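Local coordinates for metallo-beta-lactamase family protein (Staphylococcus aureus, PDB 3R2U) that binds an iron(III) ion in a metallo-beta-lactamase domain and is probably a metal-dependent hydrolase, at residues Ala93-Ala98 against Asn282-Tyr287; Gly111-Pro116 against Ile276-Met281; Ile133-Leu138 against Phe150-Glu155. All coordinates share one frame; numbering follows the deposited sequence.

Read from the N terminus, the first of these segments to appear is the end of helix 89-96, which supplies the first half of contact 1; the loop 111-116 then opens contact 2. Contact 3 is the first to close: strands 133-139 and 148-153 fold back on each other as a hairpin. Much later helix 269-279 returns to the 111-116 loop and closes contact 2, and the loop that follows, at 282-287, closes contact 1. The three loops are therefore nested, 3 inside 2 inside 1, and none cross. Contacts 1 and 2 adjoin, with A93 CB 3.5 Å from P116 CG, and tie helix 89-96 and the 111-116 loop to helix 269-279 and the loop behind it.

Contact 1: residues Ala93-Ala98 against Asn282-Tyr287; sequences AIKLNA and NLYQPY
K95 reaches across to the backbone of Y284, and its ammonium group makes the one hydrogen bond between these segments: NZ donates a hydrogen bond to Y284 O at 2.7 Å. The C=O...N angle is 151°, with the donor tilted 17° from the carbonyl plane. CG sits opposite the carbonyl carbon (chi1 -66°) and the chain then runs fully extended, which carries NZ to the far segment. This is the tight part of the contact: K95 is its most covered residue, and CE comes within 3.5 Å of Y284 O, while NZ approaches Y284 CD2 at 4.0 Å, oblique to the ring. The lysine belongs to helix 89-96 of the metallo-beta-lactamase fold, and its partner segment lies in the loop between helix 269-279 and strand 298-301, the first strand in the chain of a four-stranded parallel sheet. A second subunit shares this polar end, since T288 OG1 of that subunit also bonds K95 NZ and its T288 N bonds Q285 OE1. D91 adds a long, weak ion pair to NZ. The solvent side is plainer. I94 is exposed, and it meets L283 through methyl and methine contacts alone, I94 CB to L283 CD2 at 4.1 Å and I94 CG2 to L283 CD1 at 4.1 Å. L283 CB touches K95 CE at 4.2 Å, where the apolar patch meets the lysine chain.

Contact 2: residues Gly111-Pro116 against Ile276-Met281; sequences GYKNMP and INQFGM
K113 meets the last turn of helix 269-279 with both backbone and side chain. Its N donates to Q278 O at 2.8 Å, with a C=O...N angle of 165°. From there the side chain can be followed outward. CB rests 3.7 Å from the same Q278 O and also near F279 CD1; CG lies 3.8 Å from F279 CE1, oblique to the ring. A bend at chi2 (-68°) then turns the chain alongside Q278, where CE comes to 4.1 Å from Q278 NE2, and NZ ends at a weak hydrogen bond to D108 O. Q278 itself extends fully, and its NE2 donates to G111 O at 2.8 Å, with a weak second bond to T109 O. N114 takes the next carbonyl: ND2 to F279 O is 2.9 Å, in the carbonyl plane on a lone pair, with an N-H...O angle of 164°. That same ND2 lies at the edge of the F279 ring, 3.7 Å from CD1. One residue before Q278, N277 ND2 bonds H82 O, two residues past the iron ligand H80. Q278 O and F279 O thus receive donors from the 111-116 loop, which probably offsets the partial negative charge at the helix C-terminus.

Contact 3: residues Ile133-Leu138 against Phe150-Glu155; sequences IKLKVL and FLLTDE
A beta hairpin, strands 133-139 and 148-153, forms part of the second sheet of the metallo-beta-lactamase domain, with strand 127-130 on one flank and 164-168 on the other. The strand axes run at 155°, and two hydrogen-bonded pairs fix the register. In the K136-L151 pair, L151 N to K136 O and K136 N to L151 O both measure 2.8 Å; the first is nearly straight at N-H...O 176°. In the K134-T153 pair, T153 N to K134 O is 2.9 Å and the return bond K134 N to T153 O is 3.1 Å. Between them L135 faces L152 across a non-hydrogen-bonded pair, its CD2 lying 3.6 Å from L152 CB. On that face I133 CG2 rests against L152 CG, and V137 CG2 meets F150 CE1 at 4.0 Å, obliquely to the ring. The opposite face carries K134, K136, L151 and T153. There K134, its CG opposite the backbone N (chi1 180°), runs past E155, a water bridges K134 NZ to E155 OE2, and K136 NZ makes a salt bridge to D127. Its chemistry is two-sided: one face is buried and apolar, while the partly exposed other mixes L151 with lysines paired ionically or through water.

Contact 1: residues Ala93-Ala98 against Asn282-Tyr287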
# COMPACT_ATOMS: atom_id res chain seq x y z
N ALA A 93 -18.85 4.78 -21.29
CA ALA A 93 -19.10 4.85 -22.72
C ALA A 93 -17.88 5.41 -23.46
O ALA A 93 -17.47 4.88 -24.49
CB ALA A 93 -20.34 5.75 -22.99
N ILE A 94 -17.29 6.47 -22.91
CA ILE A 94 -16.15 7.13 -23.55
C ILE A 94 -14.80 6.39 -23.37
O ILE A 94 -14.08 6.19 -24.34
CB ILE A 94 -16.02 8.59 -23.08
CG1 ILE A 94 -17.27 9.39 -23.52
CG2 ILE A 94 -14.73 9.23 -23.66
CD1 ILE A 94 -17.33 10.80 -22.94
N LYS A 95 -14.48 5.96 -22.16
CA LYS A 95 -13.17 5.35 -21.93
C LYS A 95 -13.12 3.90 -22.33
O LYS A 95 -12.08 3.44 -22.80
CB LYS A 95 -12.74 5.47 -20.45
CG LYS A 95 -12.49 6.90 -19.97
CD LYS A 95 -11.94 6.90 -18.56
CE LYS A 95 -11.63 8.28 -18.02
NZ LYS A 95 -11.03 8.15 -16.65
N LEU A 96 -14.23 3.18 -22.13
CA LEU A 96 -14.26 1.75 -22.41
C LEU A 96 -15.00 1.38 -23.71
O LEU A 96 -15.06 0.20 -24.06
CB LEU A 96 -14.87 1.01 -21.21
CG LEU A 96 -14.23 1.25 -19.84
CD1 LEU A 96 -14.87 0.32 -18.80
CD2 LEU A 96 -12.72 1.04 -19.86
N ASN A 97 -15.57 2.37 -24.40
CA ASN A 97 -16.33 2.13 -25.62
C ASN A 97 -17.42 1.07 -25.36
O ASN A 97 -17.70 0.23 -26.20
CB ASN A 97 -15.41 1.69 -26.77
CG ASN A 97 -16.09 1.74 -28.12
OD1 ASN A 97 -16.78 2.70 -28.45
ND2 ASN A 97 -15.87 0.71 -28.93
N ALA A 98 -18.01 1.11 -24.18
CA ALA A 98 -19.05 0.16 -23.81
C ALA A 98 -20.43 0.69 -24.20
O ALA A 98 -20.62 1.90 -24.42
CB ALA A 98 -19.00 -0.10 -22.31
N ASN A 282 -16.68 16.69 -16.76
CA ASN A 282 -15.43 16.23 -17.34
C ASN A 282 -15.12 14.78 -16.95
O ASN A 282 -15.54 14.30 -15.89
CB ASN A 282 -14.27 17.12 -16.87
CG ASN A 282 -14.32 18.51 -17.46
OD1 ASN A 282 -15.02 18.76 -18.41
ND2 ASN A 282 -13.56 19.42 -16.87
N LEU A 283 -14.37 14.09 -17.81
CA LEU A 283 -13.96 12.75 -17.51
C LEU A 283 -13.20 12.74 -16.20
O LEU A 283 -12.49 13.68 -15.86
CB LEU A 283 -13.07 12.18 -18.61
CG LEU A 283 -13.73 11.85 -19.96
CD1 LEU A 283 -12.64 11.59 -21.03
CD2 LEU A 283 -14.67 10.63 -19.82
N TYR A 284 -13.36 11.67 -15.45
CA TYR A 284 -12.59 11.51 -14.24
C TYR A 284 -11.09 11.30 -14.55
O TYR A 284 -10.73 10.48 -15.40
CB TYR A 284 -13.07 10.28 -13.45
CG TYR A 284 -12.07 9.85 -12.44
CD1 TYR A 284 -11.88 10.58 -11.27
CD2 TYR A 284 -11.28 8.73 -12.65
CE1 TYR A 284 -10.93 10.21 -10.35
CE2 TYR A 284 -10.34 8.35 -11.74
CZ TYR A 284 -10.17 9.09 -10.60
OH TYR A 284 -9.23 8.69 -9.71
N GLN A 285 -10.26 12.02 -13.80
CA GLN A 285 -8.82 11.84 -13.79
C GLN A 285 -8.29 12.23 -12.42
O GLN A 285 -8.70 13.26 -11.85
CB GLN A 285 -8.08 12.71 -14.83
CG GLN A 285 -8.37 12.45 -16.28
CD GLN A 285 -7.96 11.08 -16.76
OE1 GLN A 285 -7.23 10.37 -16.09
NE2 GLN A 285 -8.45 10.71 -17.94
N PRO A 286 -7.36 11.42 -11.87
CA PRO A 286 -6.73 11.83 -10.65
C PRO A 286 -5.91 13.09 -10.96
O PRO A 286 -5.60 13.36 -12.14
CB PRO A 286 -5.80 10.66 -10.32
CG PRO A 286 -5.48 10.07 -11.67
CD PRO A 286 -6.74 10.22 -12.45
N TYR A 287 -5.56 13.84 -9.93
CA TYR A 287 -4.77 15.04 -10.09
C TYR A 287 -3.92 15.33 -8.88
O TYR A 287 -4.19 14.84 -7.79
CB TYR A 287 -5.65 16.24 -10.45
CG TYR A 287 -6.66 16.66 -9.41
CD1 TYR A 287 -7.90 16.02 -9.31
CD2 TYR A 287 -6.41 17.74 -8.57
CE1 TYR A 287 -8.86 16.45 -8.36
CE2 TYR A 287 -7.34 18.16 -7.64
CZ TYR A 287 -8.56 17.52 -7.55
OH TYR A 287 -9.46 17.95 -6.63

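Contact 2: residues Gly111-Pro116 against Ile276-Met281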
# COMPACT_ATOMS: atom_id res chain seq x y z
N GLY A 111 -34.98 14.70 -18.54
CA GLY A 111 -34.19 13.53 -18.90
C GLY A 111 -32.71 13.81 -19.06
O GLY A 111 -32.25 14.95 -18.89
N TYR A 112 -31.97 12.76 -19.37
CA TYR A 112 -30.53 12.86 -19.57
C TYR A 112 -30.20 13.74 -20.78
O TYR A 112 -30.86 13.66 -21.81
CB TYR A 112 -29.94 11.48 -19.82
CG TYR A 112 -29.88 10.56 -18.65
CD1 TYR A 112 -30.96 9.74 -18.32
CD2 TYR A 112 -28.73 10.45 -17.90
CE1 TYR A 112 -30.89 8.86 -17.25
CE2 TYR A 112 -28.65 9.59 -16.84
CZ TYR A 112 -29.72 8.79 -16.50
OH TYR A 112 -29.61 7.92 -15.44
N LYS A 113 -29.16 14.56 -20.65
CA LYS A 113 -28.71 15.42 -21.74
C LYS A 113 -27.23 15.16 -22.01
O LYS A 113 -26.56 14.51 -21.21
CB LYS A 113 -28.90 16.90 -21.39
CG LYS A 113 -30.31 17.29 -20.92
CD LYS A 113 -31.35 17.21 -22.03
CE LYS A 113 -32.76 17.41 -21.45
NZ LYS A 113 -33.79 17.46 -22.50
N ASN A 114 -26.74 15.65 -23.15
CA ASN A 114 -25.33 15.57 -23.50
C ASN A 114 -24.79 14.16 -23.39
O ASN A 114 -23.72 13.95 -22.82
CB ASN A 114 -24.52 16.51 -22.56
CG ASN A 114 -24.97 17.95 -22.64
OD1 ASN A 114 -25.44 18.40 -23.68
ND2 ASN A 114 -24.81 18.70 -21.56
N MET A 115 -25.54 13.18 -23.88
CA MET A 115 -25.13 11.79 -23.75
C MET A 115 -24.25 11.38 -24.91
O MET A 115 -24.39 11.89 -26.00
CB MET A 115 -26.34 10.85 -23.69
CG MET A 115 -27.17 11.00 -22.43
SD MET A 115 -26.21 10.81 -20.94
CE MET A 115 -25.88 9.03 -20.98
N PRO A 116 -23.33 10.43 -24.67
CA PRO A 116 -22.47 10.00 -25.76
C PRO A 116 -23.26 9.32 -26.86
O PRO A 116 -24.38 8.83 -26.64
CB PRO A 116 -21.48 9.02 -25.09
CG PRO A 116 -21.96 8.77 -23.75
CD PRO A 116 -23.01 9.79 -23.39
N ILE A 276 -25.12 17.72 -12.47
CA ILE A 276 -23.92 17.06 -13.02
C ILE A 276 -24.28 15.75 -13.71
O ILE A 276 -23.74 15.42 -14.77
CB ILE A 276 -22.89 16.81 -11.90
CG1 ILE A 276 -22.24 18.14 -11.51
CG2 ILE A 276 -21.86 15.79 -12.32
CD1 ILE A 276 -21.30 18.04 -10.33
N ASN A 277 -25.19 15.00 -13.10
CA ASN A 277 -25.63 13.74 -13.67
C ASN A 277 -26.54 13.88 -14.87
O ASN A 277 -26.50 13.06 -15.79
CB ASN A 277 -26.24 12.87 -12.58
CG ASN A 277 -25.17 12.37 -11.63
OD1 ASN A 277 -24.03 12.17 -12.06
ND2 ASN A 277 -25.49 12.23 -10.34
N GLN A 278 -27.37 14.92 -14.87
CA GLN A 278 -28.25 15.14 -15.98
C GLN A 278 -27.47 15.68 -17.20
O GLN A 278 -27.77 15.29 -18.31
CB GLN A 278 -29.39 16.12 -15.61
CG GLN A 278 -30.33 16.35 -16.78
CD GLN A 278 -31.45 17.32 -16.50
OE1 GLN A 278 -31.42 18.07 -15.54
NE2 GLN A 278 -32.45 17.32 -17.37
N PHE A 279 -26.50 16.57 -16.96
CA PHE A 279 -25.73 17.24 -18.04
C PHE A 279 -24.31 16.73 -18.33
O PHE A 279 -23.74 17.04 -19.39
CB PHE A 279 -25.69 18.74 -17.78
CG PHE A 279 -27.01 19.39 -17.93
CD1 PHE A 279 -27.44 19.76 -19.18
CD2 PHE A 279 -27.86 19.55 -16.85
CE1 PHE A 279 -28.71 20.34 -19.36
CE2 PHE A 279 -29.12 20.13 -17.01
CZ PHE A 279 -29.55 20.51 -18.26
N GLY A 280 -23.78 15.94 -17.40
CA GLY A 280 -22.43 15.40 -17.50
C GLY A 280 -21.38 16.36 -17.00
O GLY A 280 -21.64 17.55 -16.86
N MET A 281 -20.21 15.83 -16.69
CA MET A 281 -19.07 16.66 -16.32
C MET A 281 -17.83 16.07 -16.99
O MET A 281 -17.92 15.05 -17.66
CB MET A 281 -18.90 16.71 -14.81
CG MET A 281 -18.48 15.36 -14.16
SD MET A 281 -18.16 15.55 -12.40
CE MET A 281 -16.83 16.75 -12.43

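Contact 3: residues Ile133-Leu138 against Phe150-Glu155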
# COMPACT_ATOMS: atom_id res chain seq x y z
N ILE A 133 -26.93 -13.43 -19.95
CA ILE A 133 -27.70 -12.90 -18.81
C ILE A 133 -28.74 -11.98 -19.38
O ILE A 133 -28.44 -11.17 -20.26
CB ILE A 133 -26.85 -12.06 -17.83
CG1 ILE A 133 -25.64 -12.83 -17.32
CG2 ILE A 133 -27.72 -11.59 -16.63
CD1 ILE A 133 -24.65 -11.91 -16.59
N LYS A 134 -29.96 -12.10 -18.89
CA LYS A 134 -31.06 -11.28 -19.36
C LYS A 134 -31.47 -10.31 -18.26
O LYS A 134 -31.65 -10.72 -17.12
CB LYS A 134 -32.25 -12.17 -19.72
CG LYS A 134 -33.46 -11.38 -20.23
CD LYS A 134 -34.72 -12.27 -20.34
CE LYS A 134 -35.88 -11.45 -20.91
NZ LYS A 134 -37.17 -12.17 -20.99
N LEU A 135 -31.59 -9.04 -18.61
CA LEU A 135 -32.09 -8.05 -17.72
C LEU A 135 -33.35 -7.45 -18.31
O LEU A 135 -33.34 -6.99 -19.47
CB LEU A 135 -31.09 -6.92 -17.53
CG LEU A 135 -29.74 -7.25 -16.89
CD1 LEU A 135 -28.90 -5.99 -16.93
CD2 LEU A 135 -29.94 -7.76 -15.46
N LYS A 136 -34.44 -7.44 -17.54
CA LYS A 136 -35.66 -6.80 -17.99
C LYS A 136 -35.76 -5.47 -17.29
O LYS A 136 -35.59 -5.39 -16.06
CB LYS A 136 -36.90 -7.65 -17.72
CG LYS A 136 -38.22 -6.97 -18.19
CD LYS A 136 -39.40 -7.94 -18.27
CE LYS A 136 -39.32 -8.87 -19.51
NZ LYS A 136 -39.41 -8.16 -20.85
N VAL A 137 -35.98 -4.43 -18.08
CA VAL A 137 -36.12 -3.08 -17.56
C VAL A 137 -37.55 -2.91 -17.06
O VAL A 137 -38.51 -3.22 -17.78
CB VAL A 137 -35.84 -2.01 -18.65
CG1 VAL A 137 -36.12 -0.58 -18.13
CG2 VAL A 137 -34.39 -2.12 -19.15
N LEU A 138 -37.68 -2.50 -15.81
CA LEU A 138 -38.98 -2.21 -15.24
C LEU A 138 -38.99 -0.72 -14.88
O LEU A 138 -38.09 -0.25 -14.20
CB LEU A 138 -39.24 -3.07 -14.01
CG LEU A 138 -39.26 -4.61 -14.16
CD1 LEU A 138 -39.51 -5.28 -12.80
CD2 LEU A 138 -40.30 -5.07 -15.15
N PHE A 150 -33.78 -3.18 -12.73
CA PHE A 150 -33.41 -4.25 -13.65
C PHE A 150 -33.64 -5.66 -13.06
O PHE A 150 -33.06 -6.02 -12.03
CB PHE A 150 -31.95 -4.06 -14.07
CG PHE A 150 -31.64 -2.69 -14.64
CD1 PHE A 150 -31.88 -2.40 -15.96
CD2 PHE A 150 -31.08 -1.71 -13.85
CE1 PHE A 150 -31.55 -1.14 -16.48
CE2 PHE A 150 -30.77 -0.45 -14.37
CZ PHE A 150 -31.02 -0.18 -15.68
N LEU A 151 -34.49 -6.43 -13.72
CA LEU A 151 -34.83 -7.79 -13.28
C LEU A 151 -33.95 -8.78 -14.01
O LEU A 151 -34.05 -8.96 -15.23
CB LEU A 151 -36.30 -8.09 -13.53
CG LEU A 151 -36.84 -9.43 -13.01
CD1 LEU A 151 -36.86 -9.41 -11.47
CD2 LEU A 151 -38.24 -9.71 -13.59
N LEU A 152 -33.09 -9.45 -13.24
CA LEU A 152 -32.13 -10.39 -13.79
C LEU A 152 -32.60 -11.84 -13.77
O LEU A 152 -33.12 -12.33 -12.76
CB LEU A 152 -30.80 -10.26 -13.02
CG LEU A 152 -29.60 -11.12 -13.49
CD1 LEU A 152 -28.26 -10.48 -13.04
CD2 LEU A 152 -29.69 -12.58 -13.02
N THR A 153 -32.41 -12.50 -14.92
CA THR A 153 -32.66 -13.93 -15.06
C THR A 153 -31.36 -14.54 -15.63
O THR A 153 -30.85 -14.07 -16.67
CB THR A 153 -33.87 -14.20 -15.94
OG1 THR A 153 -35.01 -13.54 -15.36
CG2 THR A 153 -34.16 -15.71 -16.06
N ASP A 154 -30.85 -15.57 -14.96
CA ASP A 154 -29.60 -16.26 -15.32
C ASP A 154 -29.86 -17.32 -16.40
O ASP A 154 -29.74 -18.54 -16.17
CB ASP A 154 -29.01 -16.89 -14.05
CG ASP A 154 -27.62 -17.53 -14.25
OD1 ASP A 154 -27.00 -17.40 -15.34
OD2 ASP A 154 -27.14 -18.16 -13.27
N GLU A 155 -30.23 -16.85 -17.58
CA GLU A 155 -30.57 -17.76 -18.67
C GLU A 155 -29.41 -18.64 -19.13
O GLU A 155 -29.65 -19.74 -19.60
CB GLU A 155 -31.17 -16.99 -19.84
CG GLU A 155 -32.51 -16.40 -19.49
CD GLU A 155 -33.30 -15.94 -20.72
OE1 GLU A 155 -32.69 -15.56 -21.75
OE2 GLU A 155 -34.53 -15.95 -20.63
O HOH W 1 -36.17 -14.40 -22.70